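Long-range contacts in small S protein (Podospora anserina, PDB 2WVO), which enforces heterokaryon incompatibility, triggering a lethal reaction when it meets the prion form of its allelic partner in fused, incompatible fungal cells: residues C24-Q29 with I47-L52; R36-C41 with K116-I121; Q42-I47 with I159-A164. One frame throughout, in Å; residues are numbered along the deposited sequence. Where two conformers were deposited one is given.

Contact 1 of 3, residues C24-Q29 with I47-L52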
loop_
_atom_site.group_PDB
_atom_site.type_symbol
_atom_site.label_atom_id
_atom_site.label_comp_id
_atom_site.label_asym_id
_atom_site.label_seq_id
_atom_site.Cartn_x
_atom_site.Cartn_y
_atom_site.Cartn_z
ATOM N N CYS A 24 8.038 -15.162 -0.185
ATOM C CA CYS A 24 8.282 -13.875 0.482
ATOM C C CYS A 24 8.114 -13.906 2.006
ATOM O O CYS A 24 8.724 -13.100 2.716
ATOM C CB CYS A 24 7.355 -12.799 -0.077
ATOM S SG CYS A 24 7.906 -12.053 -1.605
ATOM N N PHE A 25 7.289 -14.828 2.495
ATOM C CA PHE A 25 6.991 -14.937 3.916
ATOM C C PHE A 25 8.139 -15.574 4.712
ATOM O O PHE A 25 8.298 -15.307 5.901
ATOM C CB PHE A 25 5.720 -15.750 4.117
ATOM C CG PHE A 25 4.445 -15.000 3.844
ATOM C CD1 PHE A 25 3.848 -15.044 2.583
ATOM C CD2 PHE A 25 3.805 -14.295 4.863
ATOM C CE1 PHE A 25 2.646 -14.377 2.336
ATOM C CE2 PHE A 25 2.601 -13.625 4.632
ATOM C CZ PHE A 25 2.017 -13.664 3.364
ATOM N N GLU A 26 8.943 -16.389 4.041
ATOM C CA GLU A 26 9.948 -17.228 4.688
ATOM C C GLU A 26 10.949 -16.464 5.550
ATOM O O GLU A 26 11.196 -16.837 6.702
ATOM C CB GLU A 26 10.713 -18.037 3.641
ATOM C CG GLU A 26 10.980 -19.476 4.041
ATOM C CD GLU A 26 9.754 -20.387 3.831
ATOM O OE1 GLU A 26 9.457 -21.183 4.759
ATOM O OE2 GLU A 26 9.092 -20.309 2.749
ATOM N N TYR A 27 11.529 -15.403 5.000
ATOM C CA TYR A 27 12.592 -14.704 5.705
ATOM C C TYR A 27 12.207 -13.314 6.213
ATOM O O TYR A 27 13.055 -12.434 6.319
ATOM C CB TYR A 27 13.884 -14.678 4.871
ATOM C CG TYR A 27 14.410 -16.069 4.546
ATOM C CD1 TYR A 27 15.020 -16.857 5.536
ATOM C CD2 TYR A 27 14.279 -16.603 3.254
ATOM C CE1 TYR A 27 15.482 -18.145 5.247
ATOM C CE2 TYR A 27 14.739 -17.891 2.957
ATOM C CZ TYR A 27 15.342 -18.652 3.961
ATOM O OH TYR A 27 15.810 -19.919 3.675
ATOM N N VAL A 28 10.935 -13.111 6.539
ATOM C CA VAL A 28 10.605 -11.932 7.327
ATOM C C VAL A 28 10.791 -12.208 8.832
ATOM O O VAL A 28 10.419 -13.273 9.338
ATOM C CB VAL A 28 9.279 -11.187 6.909
ATOM C CG1 VAL A 28 8.532 -11.897 5.792
ATOM C CG2 VAL A 28 8.407 -10.851 8.104
ATOM N N GLN A 29 11.444 -11.261 9.502
ATOM C CA GLN A 29 11.734 -11.337 10.931
ATOM C C GLN A 29 10.861 -10.319 11.659
ATOM O O GLN A 29 10.475 -9.306 11.076
ATOM C CB GLN A 29 13.208 -11.021 11.188
ATOM C CG GLN A 29 14.197 -11.855 10.378
ATOM C CD GLN A 29 15.618 -11.310 10.436
ATOM O OE1 GLN A 29 16.571 -12.071 10.573
ATOM N NE2 GLN A 29 15.770 -9.992 10.323
ATOM N N ILE A 47 -0.565 -17.478 8.942
ATOM C CA ILE A 47 -1.937 -17.725 8.476
ATOM C C ILE A 47 -2.212 -17.092 7.103
ATOM O O ILE A 47 -2.904 -17.690 6.266
ATOM C CB ILE A 47 -2.998 -17.300 9.543
ATOM C CG1 ILE A 47 -3.036 -18.325 10.677
ATOM C CG2 ILE A 47 -4.395 -17.157 8.934
ATOM C CD1 ILE A 47 -3.611 -17.782 11.970
ATOM N N ALA A 48 -1.674 -15.888 6.898
ATOM C CA ALA A 48 -1.748 -15.176 5.619
ATOM C C ALA A 48 -1.097 -15.995 4.515
ATOM O O ALA A 48 -1.626 -16.081 3.405
ATOM C CB ALA A 48 -1.089 -13.780 5.731
ATOM N N LYS A 49 0.041 -16.607 4.836
ATOM C CA LYS A 49 0.738 -17.531 3.942
ATOM C C LYS A 49 -0.092 -18.785 3.617
ATOM O O LYS A 49 -0.227 -19.162 2.441
ATOM C CB LYS A 49 2.080 -17.925 4.561
ATOM C CG LYS A 49 3.032 -18.645 3.622
ATOM C CD LYS A 49 4.249 -19.126 4.404
ATOM C CE LYS A 49 5.335 -19.645 3.488
ATOM N NZ LYS A 49 6.608 -19.855 4.238
ATOM N N VAL A 50 -0.626 -19.432 4.657
ATOM C CA VAL A 50 -1.469 -20.627 4.508
ATOM C C VAL A 50 -2.673 -20.363 3.604
ATOM O O VAL A 50 -3.050 -21.186 2.779
ATOM C CB VAL A 50 -1.977 -21.145 5.896
ATOM C CG1 VAL A 50 -3.148 -22.117 5.730
ATOM C CG2 VAL A 50 -0.846 -21.782 6.681
ATOM N N ARG A 51 -3.273 -19.201 3.808
ATOM C CA ARG A 51 -4.395 -18.692 3.049
ATOM C C ARG A 51 -4.072 -18.663 1.543
ATOM O O ARG A 51 -4.832 -19.137 0.702
ATOM C CB ARG A 51 -4.617 -17.285 3.592
ATOM C CG ARG A 51 -5.917 -16.621 3.324
ATOM C CD ARG A 51 -7.122 -17.180 4.087
ATOM N NE ARG A 51 -8.223 -17.046 3.139
ATOM C CZ ARG A 51 -8.906 -15.924 2.935
ATOM N NH1 ARG A 51 -8.671 -14.848 3.670
ATOM N NH2 ARG A 51 -9.846 -15.894 2.006
ATOM N N LEU A 52 -2.923 -18.093 1.222
ATOM C CA LEU A 52 -2.402 -18.028 -0.136
ATOM C C LEU A 52 -2.168 -19.449 -0.674
ATOM O O LEU A 52 -2.618 -19.782 -1.773
ATOM C CB LEU A 52 -1.112 -17.209 -0.116
ATOM C CG LEU A 52 -0.670 -16.178 -1.157
ATOM C CD1 LEU A 52 -1.818 -15.508 -1.938
ATOM C CD2 LEU A 52 0.242 -15.135 -0.462
#
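Phe25 lays one face of its ring on the aliphatic chain of Lys49. Lys49 CB stands over the face as a CH-pi contact, 3.9 Å from the centroid of the Phe25 ring and 13° off its normal. Lys49 CG is turned anti to the backbone N (chi1 -168°), and the chain beyond it is fully extended. It therefore runs back past the phenylalanine in the opposite sense, bringing Lys49 CD to 3.7 Å from Phe25 CB. The far end of the ring meets two further side chains of the helix: Phe25 CE2 lies 3.9 Å from Ala48 CB, and Phe25 CE1 is 3.8 Å from Leu52 CD2, which comes in at the ring edge near its plane. Ala48, Lys49 and Leu52 belong to one face of the long helix 38-59 of the mainly helical HeLo domain. Against that face lies the turn, type I from Phe25 to Val28, that links helix 14-23 to the short strand 28-30. Phe91 of helix 75-104 adds an edge-to-face contact to Phe25, while Val22 and Val133 also pack on the Lys49 side chain. At the end of its straight chain the ammonium reaches the carboxylate of Glu26, whose own chain bends at chi2 to meet it. The salt bridge spans 2.9 Å from Lys49 NZ to Glu26 OE2, though as a hydrogen bond it is weak; Glu26 OE1 is 3.2 Å from the same Lys49 NZ.

Contact 2 of 3, residues R36-C41 with K116-I121; sequences RDYERC and KDMKPI
Glu39, in the first turn of helix 38-59, leans on Lys119, the N-cap residue of helix 120-136, so the contact joins the N-terminal ends of two helices of the HeLo domain. Glu39 CB lies 3.6 Å from Lys119 CE. One bond further out, Glu39 CG packs on that same methylene, Lys119 CE, at 3.4 Å, and touches Met118 CG at 3.8 Å. The chain then bends at chi2 (83°), which swings the carboxylate toward the backbone of the other segment. There Glu39 OE2 accepts a hydrogen bond of 2.9 Å from Lys119 N, with an angle of 154° at the hydrogen; the amide comes to the anti side of the oxygen, 19° out of the carboxylate plane. Glu39 OE2 also lies 3.3 Å from Met118 CA. The lysine takes part through its carbon chain: its ammonium and the glutamate carboxylate carry opposite charges but do not touch. Beside this pair, Tyr38 and Met118 cross at about a right angle. Phe113 stacks on the Tyr38 ring, whose hydroxyl has a weak hydrogen bond with the backbone carbonyl of Glu114. Asp117 CB packs obliquely against the same ring, while its OD1 turns back to the backbone N of Glu114. Tyr38 CE2 is 3.4 Å from Met118 CG, and Met118 SD completes an oblique Met-aromatic contact 5.1 Å from the centroid of the Tyr38 ring.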
loop_
_atom_site.group_PDB
_atom_site.type_symbol
_atom_site.label_atom_id
_atom_site.label_comp_id
_atom_site.label_asym_id
_atom_site.label_seq_id
_atom_site.Cartn_x
_atom_site.Cartn_y
_atom_site.Cartn_z
ATOM N N ARG A 36 4.970 -9.042 23.914
ATOM C CA ARG A 36 4.151 -10.223 24.185
ATOM C C ARG A 36 3.211 -10.579 23.028
ATOM O O ARG A 36 2.641 -11.663 23.013
ATOM C CB ARG A 36 3.434 -10.151 25.549
ATOM C CG ARG A 36 2.340 -9.099 25.707
ATOM C CD ARG A 36 1.731 -9.167 27.124
ATOM N NE ARG A 36 0.821 -10.303 27.283
ATOM C CZ ARG A 36 -0.510 -10.232 27.309
ATOM N NH1 ARG A 36 -1.136 -9.072 27.211
ATOM N NH2 ARG A 36 -1.225 -11.339 27.448
ATOM N N ASP A 37 3.089 -9.683 22.043
ATOM C CA ASP A 37 2.280 -9.949 20.839
ATOM C C ASP A 37 3.051 -10.693 19.749
ATOM O O ASP A 37 2.493 -10.981 18.695
ATOM C CB ASP A 37 1.706 -8.645 20.259
ATOM C CG ASP A 37 0.656 -8.013 21.154
ATOM O OD1 ASP A 37 -0.222 -8.743 21.669
ATOM O OD2 ASP A 37 0.705 -6.778 21.346
ATOM N N TYR A 38 4.329 -10.982 19.997
ATOM C CA TYR A 38 5.186 -11.674 19.032
ATOM C C TYR A 38 4.528 -12.933 18.455
ATOM O O TYR A 38 4.398 -13.061 17.234
ATOM C CB TYR A 38 6.552 -11.996 19.662
ATOM C CG TYR A 38 7.432 -12.988 18.901
ATOM C CD1 TYR A 38 7.608 -12.892 17.504
ATOM C CD2 TYR A 38 8.123 -13.997 19.584
ATOM C CE1 TYR A 38 8.419 -13.805 16.807
ATOM C CE2 TYR A 38 8.948 -14.895 18.901
ATOM C CZ TYR A 38 9.084 -14.796 17.513
ATOM O OH TYR A 38 9.891 -15.684 16.840
ATOM N N GLU A 39 4.106 -13.846 19.327
ATOM C CA GLU A 39 3.556 -15.135 18.898
ATOM C C GLU A 39 2.321 -15.005 18.009
ATOM O O GLU A 39 2.240 -15.657 16.969
ATOM C CB GLU A 39 3.245 -16.033 20.101
ATOM C CG GLU A 39 4.475 -16.632 20.789
ATOM C CD GLU A 39 5.129 -15.702 21.790
ATOM O OE1 GLU A 39 4.652 -14.559 21.992
ATOM O OE2 GLU A 39 6.138 -16.118 22.385
ATOM N N ARG A 40 1.371 -14.161 18.403
ATOM C CA ARG A 40 0.149 -14.002 17.621
ATOM C C ARG A 40 0.440 -13.339 16.267
ATOM O O ARG A 40 -0.138 -13.714 15.254
ATOM C CB ARG A 40 -0.960 -13.302 18.427
ATOM C CG ARG A 40 -1.381 -11.895 17.998
ATOM C CD ARG A 40 -2.899 -11.741 18.222
ATOM N NE ARG A 40 -3.522 -10.637 17.472
ATOM C CZ ARG A 40 -4.740 -10.699 16.924
ATOM N NH1 ARG A 40 -5.466 -11.803 17.014
ATOM N NH2 ARG A 40 -5.232 -9.657 16.269
ATOM N N CYS A 41 1.366 -12.384 16.255
ATOM C CA CYS A 41 1.722 -11.685 15.031
ATOM C C CYS A 41 2.488 -12.584 14.060
ATOM O O CYS A 41 2.291 -12.503 12.855
ATOM C CB CYS A 41 2.509 -10.413 15.358
ATOM S SG CYS A 41 1.457 -9.115 16.011
ATOM N N LYS A 116 13.023 -19.696 18.152
ATOM C CA LYS A 116 13.146 -20.300 19.479
ATOM C C LYS A 116 12.560 -19.445 20.610
ATOM O O LYS A 116 12.269 -19.969 21.683
ATOM C CB LYS A 116 14.608 -20.667 19.770
ATOM C CG LYS A 116 15.584 -19.502 19.655
ATOM C CD LYS A 116 17.007 -19.945 19.911
ATOM C CE LYS A 116 17.901 -18.745 20.159
ATOM N NZ LYS A 116 19.255 -19.167 20.613
ATOM N N ASP A 117 12.383 -18.145 20.366
ATOM C CA ASP A 117 11.866 -17.204 21.379
ATOM C C ASP A 117 10.371 -17.382 21.688
ATOM O O ASP A 117 9.901 -16.969 22.752
ATOM C CB ASP A 117 12.132 -15.741 20.978
ATOM C CG ASP A 117 13.616 -15.406 20.870
ATOM O OD1 ASP A 117 13.950 -14.441 20.152
ATOM O OD2 ASP A 117 14.455 -16.079 21.501
ATOM N N MET A 118 9.635 -17.982 20.754
ATOM C CA MET A 118 8.195 -18.218 20.903
ATOM C C MET A 118 7.902 -19.145 22.069
ATOM O O MET A 118 8.695 -20.049 22.347
ATOM C CB MET A 118 7.611 -18.833 19.618
ATOM C CG MET A 118 7.282 -17.841 18.499
ATOM S SD MET A 118 6.625 -18.603 16.985
ATOM C CE MET A 118 8.112 -19.363 16.357
ATOM N N LYS A 119 6.772 -18.918 22.745
ATOM C CA LYS A 119 6.207 -19.865 23.726
ATOM C C LYS A 119 6.154 -21.258 23.076
ATOM O O LYS A 119 6.141 -21.350 21.851
ATOM C CB LYS A 119 4.778 -19.433 24.109
ATOM C CG LYS A 119 3.685 -19.869 23.074
ATOM C CD LYS A 119 2.265 -19.359 23.359
ATOM C CE LYS A 119 2.077 -17.924 22.882
ATOM N NZ LYS A 119 0.692 -17.405 22.972
ATOM N N PRO A 120 6.111 -22.342 23.881
ATOM C CA PRO A 120 6.081 -23.677 23.265
ATOM C C PRO A 120 4.856 -23.946 22.373
ATOM O O PRO A 120 4.970 -24.670 21.376
ATOM C CB PRO A 120 6.075 -24.626 24.476
ATOM C CG PRO A 120 6.607 -23.816 25.604
ATOM C CD PRO A 120 6.104 -22.430 25.355
ATOM N N ILE A 121 3.707 -23.377 22.733
ATOM C CA ILE A 121 2.459 -23.617 22.005
ATOM C C ILE A 121 2.391 -22.826 20.701
ATOM O O ILE A 121 1.975 -23.352 19.667
ATOM C CB ILE A 121 1.220 -23.404 22.911
ATOM C CG1 ILE A 121 0.853 -24.739 23.572
ATOM C CG2 ILE A 121 0.033 -22.844 22.117
ATOM C CD1 ILE A 121 0.013 -24.630 24.802
#

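Contact 3 of 3, residues Q42-I47 with I159-A164; sequences QLRLDI and IVDQVA
The guanidinium of Arg44 has Val160 CG1 over one face, 3.9 Å from Arg44 NH2, and a water in its plane at the edge. This water accepts from Arg44 NH2 at 2.9 Å and gives a weak hydrogen bond to Asp161 OD2, bridging the two charged groups. The direct approach is looser: Arg44 NH2 and Asp161 OD1 form a long salt bridge of 3.7 Å, with the guanidinium and carboxylate planes turned 72° apart. A bend at chi3 (78°) carries the arginine tip across Val160, the two side chains meeting at about a right angle. The other terminal nitrogen, Arg44 NH1, is held outside this pair by the carbonyl of Gly205, so the guanidinium is gripped from two directions. Beneath this polar rim, segments 42-47 and 159-164 of helices 38-59 and 153-172 of the HeLo domain run in nearly the same direction, their axes 9.5 Å apart at closest approach and inclined by 21°. Val160 is the main residue brought forward by the second helix. Its CG2 presses on the first helix's backbone, 3.3 Å from Arg44 O, and also meets Leu45 CD1 at 3.7 Å. Leu45 sets out alongside the interface, but its end turns in, and Leu45 CD1 also reaches Ile159 CG2 at 4.1 Å. Ile159 is backed in turn by Ala94 of helix 75-104, and Ile207 packs over both Arg44 and Val160. On another side of helix 38-59, Gln42 NE2 donates to Asp46 OD2, one turn further along, over 3.0 Å. The amide nitrogen approaches from above the carboxylate plane, while Asp46 OD1 is bonded to His126 ND1 of helix 120-136.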
loop_
_atom_site.group_PDB
_atom_site.type_symbol
_atom_site.label_atom_id
_atom_site.label_comp_id
_atom_site.label_asym_id
_atom_site.label_seq_id
_atom_site.Cartn_x
_atom_site.Cartn_y
_atom_site.Cartn_z
ATOM N N GLN A 42 3.351 -13.440 14.597
ATOM C CA GLN A 42 4.060 -14.434 13.796
ATOM C C GLN A 42 3.079 -15.425 13.161
ATOM O O GLN A 42 3.211 -15.798 11.982
ATOM C CB GLN A 42 5.103 -15.171 14.647
ATOM C CG GLN A 42 5.870 -16.250 13.896
ATOM C CD GLN A 42 6.623 -15.708 12.694
ATOM O OE1 GLN A 42 7.644 -15.041 12.842
ATOM N NE2 GLN A 42 6.120 -15.993 11.497
ATOM N N LEU A 43 2.081 -15.823 13.939
ATOM C CA LEU A 43 1.055 -16.754 13.476
ATOM C C LEU A 43 0.097 -16.136 12.463
ATOM O O LEU A 43 -0.411 -16.837 11.590
ATOM C CB LEU A 43 0.262 -17.314 14.667
ATOM C CG LEU A 43 0.980 -18.354 15.529
ATOM C CD1 LEU A 43 0.182 -18.622 16.806
ATOM C CD2 LEU A 43 1.225 -19.644 14.746
ATOM N N ARG A 44 -0.162 -14.836 12.596
ATOM C CA ARG A 44 -0.990 -14.106 11.629
ATOM C C ARG A 44 -0.302 -13.988 10.261
ATOM O O ARG A 44 -0.962 -13.996 9.225
ATOM C CB ARG A 44 -1.362 -12.727 12.171
ATOM C CG ARG A 44 -2.495 -12.771 13.175
ATOM C CD ARG A 44 -2.697 -11.442 13.870
ATOM N NE ARG A 44 -3.415 -10.437 13.083
ATOM C CZ ARG A 44 -4.706 -10.503 12.741
ATOM N NH1 ARG A 44 -5.455 -11.562 13.052
ATOM N NH2 ARG A 44 -5.245 -9.506 12.045
ATOM N N LEU A 45 1.026 -13.890 10.279
ATOM C CA LEU A 45 1.860 -13.955 9.077
ATOM C C LEU A 45 1.779 -15.370 8.479
ATOM O O LEU A 45 1.515 -15.543 7.285
ATOM C CB LEU A 45 3.303 -13.611 9.459
ATOM C CG LEU A 45 4.134 -12.500 8.806
ATOM C CD1 LEU A 45 3.329 -11.304 8.268
ATOM C CD2 LEU A 45 5.200 -12.020 9.802
ATOM N N ASP A 46 1.983 -16.377 9.335
ATOM C CA ASP A 46 1.850 -17.782 8.955
ATOM C C ASP A 46 0.478 -18.069 8.360
ATOM O O ASP A 46 0.366 -18.839 7.409
ATOM C CB ASP A 46 2.051 -18.710 10.162
ATOM C CG ASP A 46 3.448 -18.639 10.752
ATOM O OD1 ASP A 46 3.607 -19.150 11.888
ATOM O OD2 ASP A 46 4.382 -18.080 10.120
ATOM N N ILE A 47 -0.565 -17.478 8.942
ATOM C CA ILE A 47 -1.937 -17.725 8.476
ATOM C C ILE A 47 -2.212 -17.092 7.103
ATOM O O ILE A 47 -2.904 -17.690 6.266
ATOM C CB ILE A 47 -2.998 -17.300 9.543
ATOM C CG1 ILE A 47 -3.036 -18.325 10.677
ATOM C CG2 ILE A 47 -4.395 -17.157 8.934
ATOM C CD1 ILE A 47 -3.611 -17.782 11.970
ATOM N N ILE A 159 0.360 -5.887 5.918
ATOM C CA ILE A 159 0.602 -7.101 5.130
ATOM C C ILE A 159 -0.490 -8.153 5.339
ATOM O O ILE A 159 -1.110 -8.639 4.398
ATOM C CB ILE A 159 1.989 -7.720 5.444
ATOM C CG1 ILE A 159 3.094 -6.860 4.823
ATOM C CG2 ILE A 159 2.086 -9.194 4.934
ATOM C CD1 ILE A 159 4.472 -7.155 5.391
ATOM N N VAL A 160 -0.708 -8.483 6.603
ATOM C CA VAL A 160 -1.623 -9.529 6.994
ATOM C C VAL A 160 -3.065 -9.202 6.564
ATOM O O VAL A 160 -3.758 -10.063 6.027
ATOM C CB VAL A 160 -1.417 -9.822 8.508
ATOM C CG1 VAL A 160 -2.664 -10.262 9.196
ATOM C CG2 VAL A 160 -0.281 -10.835 8.665
ATOM N N ASP A 161 -3.483 -7.946 6.743
ATOM C CA ASP A 161 -4.833 -7.525 6.376
ATOM C C ASP A 161 -5.008 -7.475 4.858
ATOM O O ASP A 161 -6.010 -7.961 4.326
ATOM C CB ASP A 161 -5.204 -6.183 7.036
ATOM C CG ASP A 161 -5.343 -6.293 8.558
ATOM O OD1 ASP A 161 -5.713 -7.386 9.040
ATOM O OD2 ASP A 161 -5.107 -5.295 9.286
ATOM N N GLN A 162 -4.027 -6.910 4.157
ATOM C CA GLN A 162 -4.122 -6.791 2.697
ATOM C C GLN A 162 -4.030 -8.124 1.992
ATOM O O GLN A 162 -4.837 -8.404 1.103
ATOM C CB GLN A 162 -3.112 -5.795 2.148
ATOM C CG GLN A 162 -3.442 -4.351 2.514
ATOM C CD GLN A 162 -2.818 -3.363 1.554
ATOM O OE1 GLN A 162 -2.173 -2.406 1.979
ATOM N NE2 GLN A 162 -2.998 -3.590 0.248
ATOM N N VAL A 163 -3.085 -8.972 2.402
ATOM C CA VAL A 163 -3.013 -10.331 1.841
ATOM C C VAL A 163 -4.352 -11.055 1.970
ATOM O O VAL A 163 -4.846 -11.603 0.983
ATOM C CB VAL A 163 -1.812 -11.174 2.410
ATOM C CG1 VAL A 163 -1.937 -12.661 2.061
ATOM C CG2 VAL A 163 -0.481 -10.633 1.872
ATOM N N ALA A 164 -4.932 -11.042 3.172
ATOM C CA ALA A 164 -6.224 -11.678 3.454
ATOM C C ALA A 164 -7.370 -11.182 2.552
ATOM O O ALA A 164 -8.108 -11.993 1.985
ATOM C CB ALA A 164 -6.586 -11.521 4.931
HETATM O O HOH W 1 -3.928 -7.013 11.583
#

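How the contacts relate
All three contacts use helix 38-59. Contacts 1 and 3 lie deep in the domain, their centres 7 Å apart, and share Ile47; contact 2 sits at the helix's N-terminal end, its centre about 17 Å from that of the chain, and is only partly buried. The central pair relies on apolar packing, with ion pairs beside it: a close salt bridge in contact 1, a long, water-bridged one in contact 3. Contact 2 also has apolar packing, but its polar link is between a carboxylate and a backbone amide. Phe25 CE2 touches Leu45 O at 3.4 Å, joining contacts 1 and 3, while Met118 SD meets Gln42 CG at 4.0 Å between contacts 2 and 3.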